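Local structure of Mgp-operon protein 3 (Mycoplasma pneumoniae, 6RJ1) at residues L812-N815 / K820-D823; G785-P790 / K796-A801; V190-G193 / S198-N201; G607-L612 / V618-G623. The protein probably helps the bacterium attach to its host, as the extracellular P40/P90 adhesin that accompanies the adhesin P1. One frame throughout, in Å; residues are numbered along the deposited sequence.

Interaction 1. Residues L812-N815 / K820-D823; sequences LNFN and KLLD
F814 and L821 meet rim to methyl: CE1 of the F814 ring lies 3.7 Å from L821 CD1, the two side chains crossing obliquely although they leave the backbone in diverging directions. The backbone pairing brings F814 CB to 3.4 Å from K820 O; CG then stands beside the backbone N (chi1 -50°), which turns the ring to set this oxygen in plane at its edge and carries CE1 to the leucine methyl. L822 packs a different part of the strand. Its CG is swung anti to the backbone N (chi1 -164°), which lays CD2 along N813 CB, 3.8 Å away, and CD1 4.0 Å from N815 CA. Leucine's forked end suits this place because its two methyls reach N813 and N815, either side of F814 in sequence. I832 and F900 also touch L822, and strand 693-699 packs on F814 and L821. The amide of N813 turns away, its ND2 bonding to the carbonyls of I832 and P913.

Two backbone bonds flank the non-hydrogen-bonded pair F814-L821: L822 N to N813 O at 3.1 Å, and N815 N to K820 O at 2.8 Å. Such antiparallel pairing across a four-residue connection is that of a beta hairpin, here between strands 808-815 and 820-821.

Interaction 2. Residues G785-P790 / K796-A801; sequences GVDPAP and KPNYSA
The Y799 ring turns away from 785-790, and it is Y799 CB that touches that segment, 4.1 Å from V786 CG2 and close to G785 O. Its CG sits in the crowded position between backbone N and carbonyl carbon (chi1 60°), which carries the ring toward V546 and P816, while the phenol OH bonds to D819. Tyrosine suits the place: a broad apolar ring for the buried side, a hydroxyl for the loop beyond. The second flat group, the N798 amide, likewise points elsewhere, its ND2 donating to F900 O. D787 CG lies anti to the backbone N (chi1 179°), and OD1 of its carboxylate makes a long, weak ion pair with R895; it is the methylene CB of D787 that touches N798, 3.5 Å from N798 O.

V786 fits between its neighbours by using both branches. CG1 lies 4.0 Å from P797 CB, and CG2 faces Y799, with V546 packing on both V786 and Y799. A beta-branched residue favours the extended backbone needed here, and P797, a rigid ring, offers a compact apolar surface to it.

Three backbone bonds tie the chains: G785 N to S800 O at 2.8 Å, S800 N to G785 O at 3.1 Å, and D787 N to N798 O at 2.8 Å. They enclose the non-hydrogen-bonded pair V786-Y799, CA atoms 4.2 Å apart. S800 OG, buried, is satisfied by R811 and N813. This is antiparallel pairing where strands 779-786 and 799-805 open into a long connecting loop, as in a beta hairpin.

Interaction 3. Residues V190-G193 / S198-N201; sequences VHFG and SSWN
F192 reaches from the end of helix 187-192 to S199 and W200, at the start of helix 200-203. From CB, the chain turns to put CG beside the backbone N (chi1 -64°), and the ring then extends across the gap between the two backbones. Along one side, F192 CD1 lies 3.5 Å from S199 OG and CE1 3.7 Å from S199 O. The tip, CZ, comes to 3.8 Å from W200 CA. Round the other side, CE2 meets W200 CE3 at 3.4 Å, with CD2 farther from the same carbon.

One face of the phenyl ring thus looks onto backbone: S199 C and W200 N lie over it toward the rim, and W200 CA makes an off-centre CH-pi contact. The F192 ring and the six-membered ring of W200 meet rim to rim, neither over the other's face, their planes at 65°. Two aromatic residues fill this corner with apolar surface, while the polar atoms beside them have partners: S199 OG bonds to Q196 O and the indole NE1 to N212 O. The arrangement is a helix-loop-helix connection, in which the last turn of 187-192 packs on the first turn of 200-203 through F192 and W200.

Interaction 4. Residues G607-L612 / V618-G623; sequences GLFTLL and VTPVSG
F609 and P620 make the close half of this contact, with the flat phenyl ring under the proline's CD. That atom sits almost squarely over one face, 3.8 Å from the F609 ring centroid and 11° off its normal, a CH-pi contact; the side chains cross at about a right angle. Proline suits the place because its CD methylene, bonded to the backbone N, presents carbon-bound hydrogens where another residue would have an amide. Main chain meets the ring obliquely: F609 CE2 lies 3.6 Å from T619 CA and CD2 3.3 Å from V618 O. F609 points toward the other segment, and chi1 -72°, with CG beside the backbone N, sets the ring against V618-P620.

The looser side lies at G607, whose O is 3.9 Å from V618 N, and at L611, whose CD2 stays 4.8 Å from P620 CB. Even the close F609-P620 pair is partly exposed. T619 OG1 bonds within its own segment, to V621 O at 2.7 Å, and T619 N is taken by N606 OD1; F609 pairs by backbone with A616 of the neighbouring strand. The two segments thus meet by dispersion and CH-pi attraction, while these polar bonds are made within the loop or to other residues.

How the interactions relate
Interactions 3, 4, 2 and 1 follow one another along the chain in that order. Interactions 1 and 2 are neighbours, about 11 Å between centres, since strands 799-805 and 808-815 adjoin in one antiparallel sheet; L812 N probably bonds to A801 O at 2.8 Å, and F814 CB packs on Y799 CE1. Both lie at strand ends of that sheet, next to the loops that leave it. Interaction 3 joins helices 187-192 and 200-203, interaction 4 strand 609-611 and the loop after 614-616; they share one side of the chain's centre, nearest atoms about 9 Å apart. Interactions 2 and 3 lie on opposite sides, centres about 57 Å apart, so the four contacts sample two distant regions of the chain, which is probably extracellular.

Interaction 1. Residues L812-N815 / K820-D823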
# COMPACT_ATOMS: atom_id res chain seq x y z
N LEU A 812 -9.62 3.84 13.25
CA LEU A 812 -10.78 3.82 12.37
C LEU A 812 -12.02 3.47 13.18
O LEU A 812 -12.06 2.41 13.81
CB LEU A 812 -10.56 2.87 11.18
CG LEU A 812 -9.25 3.08 10.41
CD1 LEU A 812 -8.99 1.96 9.45
CD2 LEU A 812 -9.20 4.45 9.74
N ASN A 813 -12.98 4.39 13.23
CA ASN A 813 -14.20 4.27 14.03
C ASN A 813 -15.42 3.90 13.21
O ASN A 813 -15.60 4.40 12.10
CB ASN A 813 -14.43 5.54 14.85
CG ASN A 813 -13.19 5.98 15.58
OD1 ASN A 813 -12.74 5.34 16.53
ND2 ASN A 813 -12.60 7.08 15.13
N PHE A 814 -16.27 3.03 13.78
CA PHE A 814 -17.48 2.51 13.14
C PHE A 814 -18.71 2.63 14.02
O PHE A 814 -18.59 2.68 15.25
CB PHE A 814 -17.27 1.04 12.71
CG PHE A 814 -16.01 0.76 11.93
CD1 PHE A 814 -15.97 0.95 10.55
CD2 PHE A 814 -14.86 0.32 12.56
CE1 PHE A 814 -14.80 0.71 9.83
CE2 PHE A 814 -13.69 0.08 11.84
CZ PHE A 814 -13.67 0.28 10.48
N ASN A 815 -19.90 2.68 13.39
CA ASN A 815 -21.19 2.72 14.07
C ASN A 815 -21.62 1.26 14.30
O ASN A 815 -21.88 0.54 13.33
CB ASN A 815 -22.22 3.48 13.21
CG ASN A 815 -23.55 3.71 13.89
OD1 ASN A 815 -24.26 2.78 14.29
ND2 ASN A 815 -23.93 4.97 14.01
N LYS A 820 -21.49 0.36 9.83
CA LYS A 820 -21.05 1.33 8.83
C LYS A 820 -19.98 2.24 9.46
O LYS A 820 -19.73 2.14 10.67
CB LYS A 820 -22.25 2.17 8.35
CG LYS A 820 -23.24 1.41 7.48
CD LYS A 820 -24.49 2.23 7.21
CE LYS A 820 -25.44 1.55 6.26
NZ LYS A 820 -25.06 1.76 4.84
N LEU A 821 -19.35 3.11 8.66
CA LEU A 821 -18.34 4.07 9.12
C LEU A 821 -18.99 5.11 10.03
O LEU A 821 -20.12 5.53 9.76
CB LEU A 821 -17.73 4.77 7.89
CG LEU A 821 -16.35 4.31 7.38
CD1 LEU A 821 -16.27 2.81 7.21
CD2 LEU A 821 -16.08 4.93 6.05
N LEU A 822 -18.31 5.51 11.13
CA LEU A 822 -18.85 6.50 12.08
C LEU A 822 -18.92 7.90 11.46
O LEU A 822 -17.90 8.47 11.07
CB LEU A 822 -18.05 6.49 13.39
CG LEU A 822 -18.70 7.18 14.60
CD1 LEU A 822 -19.88 6.38 15.14
CD2 LEU A 822 -17.68 7.40 15.71
N ASP A 823 -20.15 8.42 11.32
CA ASP A 823 -20.46 9.69 10.68
C ASP A 823 -21.25 10.65 11.60
O ASP A 823 -21.81 10.24 12.62
CB ASP A 823 -21.25 9.41 9.38
CG ASP A 823 -21.38 10.57 8.41
OD1 ASP A 823 -20.35 10.96 7.80
OD2 ASP A 823 -22.51 11.09 8.24

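Interaction 2. Residues G785-P790 / K796-A801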
# COMPACT_ATOMS: atom_id res chain seq x y z
N GLY A 785 -10.92 -4.32 17.04
CA GLY A 785 -11.17 -4.62 18.44
C GLY A 785 -12.47 -4.07 18.98
O GLY A 785 -12.78 -2.90 18.76
N VAL A 786 -13.24 -4.91 19.70
CA VAL A 786 -14.51 -4.53 20.34
C VAL A 786 -14.19 -3.91 21.70
O VAL A 786 -13.57 -4.58 22.54
CB VAL A 786 -15.53 -5.70 20.47
CG1 VAL A 786 -16.83 -5.24 21.12
CG2 VAL A 786 -15.82 -6.34 19.11
N ASP A 787 -14.59 -2.65 21.90
CA ASP A 787 -14.37 -1.90 23.14
C ASP A 787 -15.02 -2.63 24.33
O ASP A 787 -16.22 -2.95 24.27
CB ASP A 787 -14.90 -0.46 22.99
CG ASP A 787 -14.76 0.45 24.20
OD1 ASP A 787 -13.65 0.50 24.79
OD2 ASP A 787 -15.76 1.13 24.55
N PRO A 788 -14.24 -2.98 25.39
CA PRO A 788 -14.83 -3.72 26.53
C PRO A 788 -15.77 -2.88 27.40
O PRO A 788 -16.63 -3.44 28.07
CB PRO A 788 -13.61 -4.19 27.32
CG PRO A 788 -12.54 -3.22 26.98
CD PRO A 788 -12.81 -2.71 25.60
N ALA A 789 -15.58 -1.54 27.39
CA ALA A 789 -16.36 -0.57 28.17
C ALA A 789 -17.86 -0.64 27.84
O ALA A 789 -18.22 -0.78 26.67
CB ALA A 789 -15.83 0.83 27.93
N PRO A 790 -18.75 -0.59 28.86
CA PRO A 790 -20.19 -0.67 28.57
C PRO A 790 -20.75 0.58 27.89
O PRO A 790 -20.34 1.70 28.20
CB PRO A 790 -20.82 -0.91 29.95
CG PRO A 790 -19.88 -0.29 30.90
CD PRO A 790 -18.50 -0.45 30.31
N LYS A 796 -25.46 -1.24 20.56
CA LYS A 796 -24.48 -2.32 20.36
C LYS A 796 -23.08 -1.90 20.87
O LYS A 796 -22.78 -0.71 20.82
CB LYS A 796 -24.40 -2.68 18.86
CG LYS A 796 -25.65 -3.32 18.26
CD LYS A 796 -25.74 -4.85 18.47
CE LYS A 796 -24.98 -5.78 17.52
NZ LYS A 796 -25.25 -5.48 16.09
N PRO A 797 -22.22 -2.85 21.32
CA PRO A 797 -20.87 -2.45 21.78
C PRO A 797 -19.98 -1.92 20.65
O PRO A 797 -19.94 -2.51 19.57
CB PRO A 797 -20.29 -3.74 22.38
CG PRO A 797 -21.04 -4.84 21.73
CD PRO A 797 -22.42 -4.31 21.46
N ASN A 798 -19.29 -0.79 20.90
CA ASN A 798 -18.42 -0.11 19.94
C ASN A 798 -17.21 -0.94 19.54
O ASN A 798 -16.71 -1.76 20.31
CB ASN A 798 -17.93 1.25 20.48
CG ASN A 798 -18.99 2.26 20.85
OD1 ASN A 798 -20.06 2.36 20.24
ND2 ASN A 798 -18.68 3.06 21.86
N TYR A 799 -16.72 -0.68 18.32
CA TYR A 799 -15.53 -1.34 17.79
C TYR A 799 -14.75 -0.41 16.88
O TYR A 799 -15.32 0.42 16.18
CB TYR A 799 -15.84 -2.70 17.14
CG TYR A 799 -16.80 -2.65 15.98
CD1 TYR A 799 -16.34 -2.49 14.67
CD2 TYR A 799 -18.17 -2.83 16.17
CE1 TYR A 799 -17.23 -2.47 13.59
CE2 TYR A 799 -19.06 -2.82 15.10
CZ TYR A 799 -18.58 -2.63 13.81
OH TYR A 799 -19.46 -2.62 12.76
N SER A 800 -13.43 -0.56 16.91
CA SER A 800 -12.51 0.24 16.12
C SER A 800 -11.40 -0.62 15.60
O SER A 800 -11.13 -1.69 16.13
CB SER A 800 -11.93 1.36 16.98
OG SER A 800 -12.95 2.26 17.40
N ALA A 801 -10.74 -0.16 14.55
CA ALA A 801 -9.58 -0.83 13.99
C ALA A 801 -8.44 0.15 14.08
O ALA A 801 -8.64 1.36 13.91
CB ALA A 801 -9.82 -1.21 12.55

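Interaction 3. Residues V190-G193 / S198-N201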
# COMPACT_ATOMS: atom_id res chain seq x y z
N VAL A 190 2.28 22.15 -23.61
CA VAL A 190 1.42 21.06 -24.08
C VAL A 190 0.31 21.56 -25.03
O VAL A 190 0.13 20.98 -26.10
CB VAL A 190 0.85 20.23 -22.89
CG1 VAL A 190 -0.28 19.30 -23.33
CG2 VAL A 190 1.96 19.44 -22.20
N HIS A 191 -0.39 22.63 -24.64
CA HIS A 191 -1.52 23.14 -25.40
C HIS A 191 -1.22 24.22 -26.42
O HIS A 191 -2.00 24.38 -27.35
CB HIS A 191 -2.62 23.62 -24.44
CG HIS A 191 -3.15 22.52 -23.58
ND1 HIS A 191 -2.83 22.44 -22.24
CD2 HIS A 191 -3.93 21.46 -23.91
CE1 HIS A 191 -3.45 21.36 -21.79
NE2 HIS A 191 -4.13 20.74 -22.76
N PHE A 192 -0.11 24.94 -26.26
CA PHE A 192 0.24 26.02 -27.18
C PHE A 192 1.49 25.75 -28.03
O PHE A 192 1.69 26.44 -29.03
CB PHE A 192 0.36 27.35 -26.43
CG PHE A 192 -0.95 27.80 -25.82
CD1 PHE A 192 -1.89 28.49 -26.58
CD2 PHE A 192 -1.26 27.50 -24.50
CE1 PHE A 192 -3.11 28.88 -26.03
CE2 PHE A 192 -2.49 27.89 -23.95
CZ PHE A 192 -3.40 28.59 -24.71
N GLY A 193 2.29 24.77 -27.64
CA GLY A 193 3.52 24.41 -28.34
C GLY A 193 4.66 25.35 -28.03
O GLY A 193 4.44 26.53 -27.75
N SER A 198 3.21 32.19 -24.73
CA SER A 198 2.83 33.56 -24.36
C SER A 198 1.35 33.91 -24.63
O SER A 198 0.86 34.91 -24.09
CB SER A 198 3.74 34.57 -25.06
OG SER A 198 3.68 34.44 -26.47
N SER A 199 0.65 33.10 -25.44
CA SER A 199 -0.76 33.33 -25.78
C SER A 199 -1.73 32.61 -24.83
O SER A 199 -2.93 32.51 -25.14
CB SER A 199 -1.02 32.96 -27.24
OG SER A 199 -0.67 31.61 -27.51
N TRP A 200 -1.22 32.15 -23.66
CA TRP A 200 -1.96 31.44 -22.61
C TRP A 200 -3.15 32.26 -22.11
O TRP A 200 -4.27 31.82 -22.27
CB TRP A 200 -1.02 31.02 -21.46
CG TRP A 200 -1.72 30.48 -20.24
CD1 TRP A 200 -2.15 31.20 -19.16
CD2 TRP A 200 -2.00 29.10 -19.95
NE1 TRP A 200 -2.72 30.36 -18.23
CE2 TRP A 200 -2.62 29.07 -18.68
CE3 TRP A 200 -1.74 27.89 -20.61
CZ2 TRP A 200 -3.02 27.86 -18.08
CZ3 TRP A 200 -2.16 26.70 -20.02
CH2 TRP A 200 -2.79 26.70 -18.77
N ASN A 201 -2.91 33.46 -21.53
CA ASN A 201 -3.92 34.36 -20.96
C ASN A 201 -5.09 34.70 -21.89
O ASN A 201 -6.21 34.87 -21.41
CB ASN A 201 -3.28 35.66 -20.48
CG ASN A 201 -2.21 35.48 -19.42
OD1 ASN A 201 -2.45 34.94 -18.33
ND2 ASN A 201 -1.00 35.95 -19.73

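Interaction 4. Residues G607-L612 / V618-G623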
# COMPACT_ATOMS: atom_id res chain seq x y z
N GLY A 607 1.88 24.85 -8.66
CA GLY A 607 3.27 25.15 -8.94
C GLY A 607 3.69 26.34 -8.10
O GLY A 607 2.91 26.78 -7.25
N LEU A 608 4.89 26.88 -8.35
CA LEU A 608 5.37 28.04 -7.59
C LEU A 608 4.65 29.32 -8.00
O LEU A 608 4.73 29.74 -9.16
CB LEU A 608 6.90 28.18 -7.68
CG LEU A 608 7.53 29.24 -6.75
CD1 LEU A 608 7.89 28.66 -5.41
CD2 LEU A 608 8.75 29.86 -7.39
N PHE A 609 3.94 29.93 -7.04
CA PHE A 609 3.23 31.21 -7.19
C PHE A 609 3.92 32.22 -6.28
O PHE A 609 3.92 32.05 -5.06
CB PHE A 609 1.74 31.06 -6.86
CG PHE A 609 0.93 30.31 -7.90
CD1 PHE A 609 0.37 30.97 -8.99
CD2 PHE A 609 0.72 28.94 -7.77
CE1 PHE A 609 -0.38 30.27 -9.93
CE2 PHE A 609 -0.03 28.24 -8.72
CZ PHE A 609 -0.58 28.91 -9.80
N THR A 610 4.59 33.22 -6.88
CA THR A 610 5.32 34.23 -6.11
C THR A 610 4.46 35.46 -5.86
O THR A 610 4.40 36.38 -6.68
CB THR A 610 6.69 34.56 -6.70
OG1 THR A 610 6.56 34.82 -8.10
CG2 THR A 610 7.71 33.46 -6.45
N LEU A 611 3.77 35.44 -4.71
CA LEU A 611 2.92 36.54 -4.24
C LEU A 611 3.90 37.56 -3.64
O LEU A 611 4.45 37.29 -2.58
CB LEU A 611 1.92 36.03 -3.17
CG LEU A 611 0.83 35.04 -3.60
CD1 LEU A 611 1.24 33.60 -3.29
CD2 LEU A 611 -0.48 35.33 -2.90
N LEU A 612 4.14 38.70 -4.32
CA LEU A 612 5.05 39.81 -3.97
C LEU A 612 6.49 39.32 -3.55
O LEU A 612 7.42 39.45 -4.36
CB LEU A 612 4.46 40.86 -2.97
CG LEU A 612 3.77 40.55 -1.58
CD1 LEU A 612 2.48 39.72 -1.65
CD2 LEU A 612 4.75 40.23 -0.46
N VAL A 618 0.78 26.09 -4.08
CA VAL A 618 -0.64 25.87 -4.41
C VAL A 618 -1.23 27.09 -5.11
O VAL A 618 -0.76 28.21 -4.90
CB VAL A 618 -1.52 25.48 -3.20
CG1 VAL A 618 -2.54 24.43 -3.59
CG2 VAL A 618 -0.70 25.02 -2.01
N THR A 619 -2.29 26.88 -5.90
CA THR A 619 -2.98 27.92 -6.65
C THR A 619 -3.72 28.91 -5.73
O THR A 619 -4.39 28.49 -4.79
CB THR A 619 -3.90 27.32 -7.72
OG1 THR A 619 -4.52 28.38 -8.45
CG2 THR A 619 -4.97 26.37 -7.16
N PRO A 620 -3.61 30.23 -6.00
CA PRO A 620 -4.34 31.20 -5.17
C PRO A 620 -5.81 31.34 -5.57
O PRO A 620 -6.58 31.92 -4.83
CB PRO A 620 -3.55 32.50 -5.35
CG PRO A 620 -2.51 32.21 -6.43
CD PRO A 620 -2.85 30.91 -7.07
N VAL A 621 -6.20 30.80 -6.75
CA VAL A 621 -7.58 30.79 -7.25
C VAL A 621 -7.99 29.38 -7.71
O VAL A 621 -7.22 28.68 -8.37
CB VAL A 621 -7.92 31.87 -8.31
CG1 VAL A 621 -7.99 33.27 -7.69
CG2 VAL A 621 -6.95 31.85 -9.48
N SER A 622 -9.20 28.96 -7.31
CA SER A 622 -9.78 27.65 -7.61
C SER A 622 -11.31 27.70 -7.52
O SER A 622 -11.88 28.67 -7.02
CB SER A 622 -9.24 26.58 -6.66
OG SER A 622 -9.56 26.87 -5.30
N GLY A 623 -11.96 26.65 -8.01
CA GLY A 623 -13.41 26.50 -7.96
C GLY A 623 -14.17 27.54 -8.74
O GLY A 623 -13.95 27.69 -9.94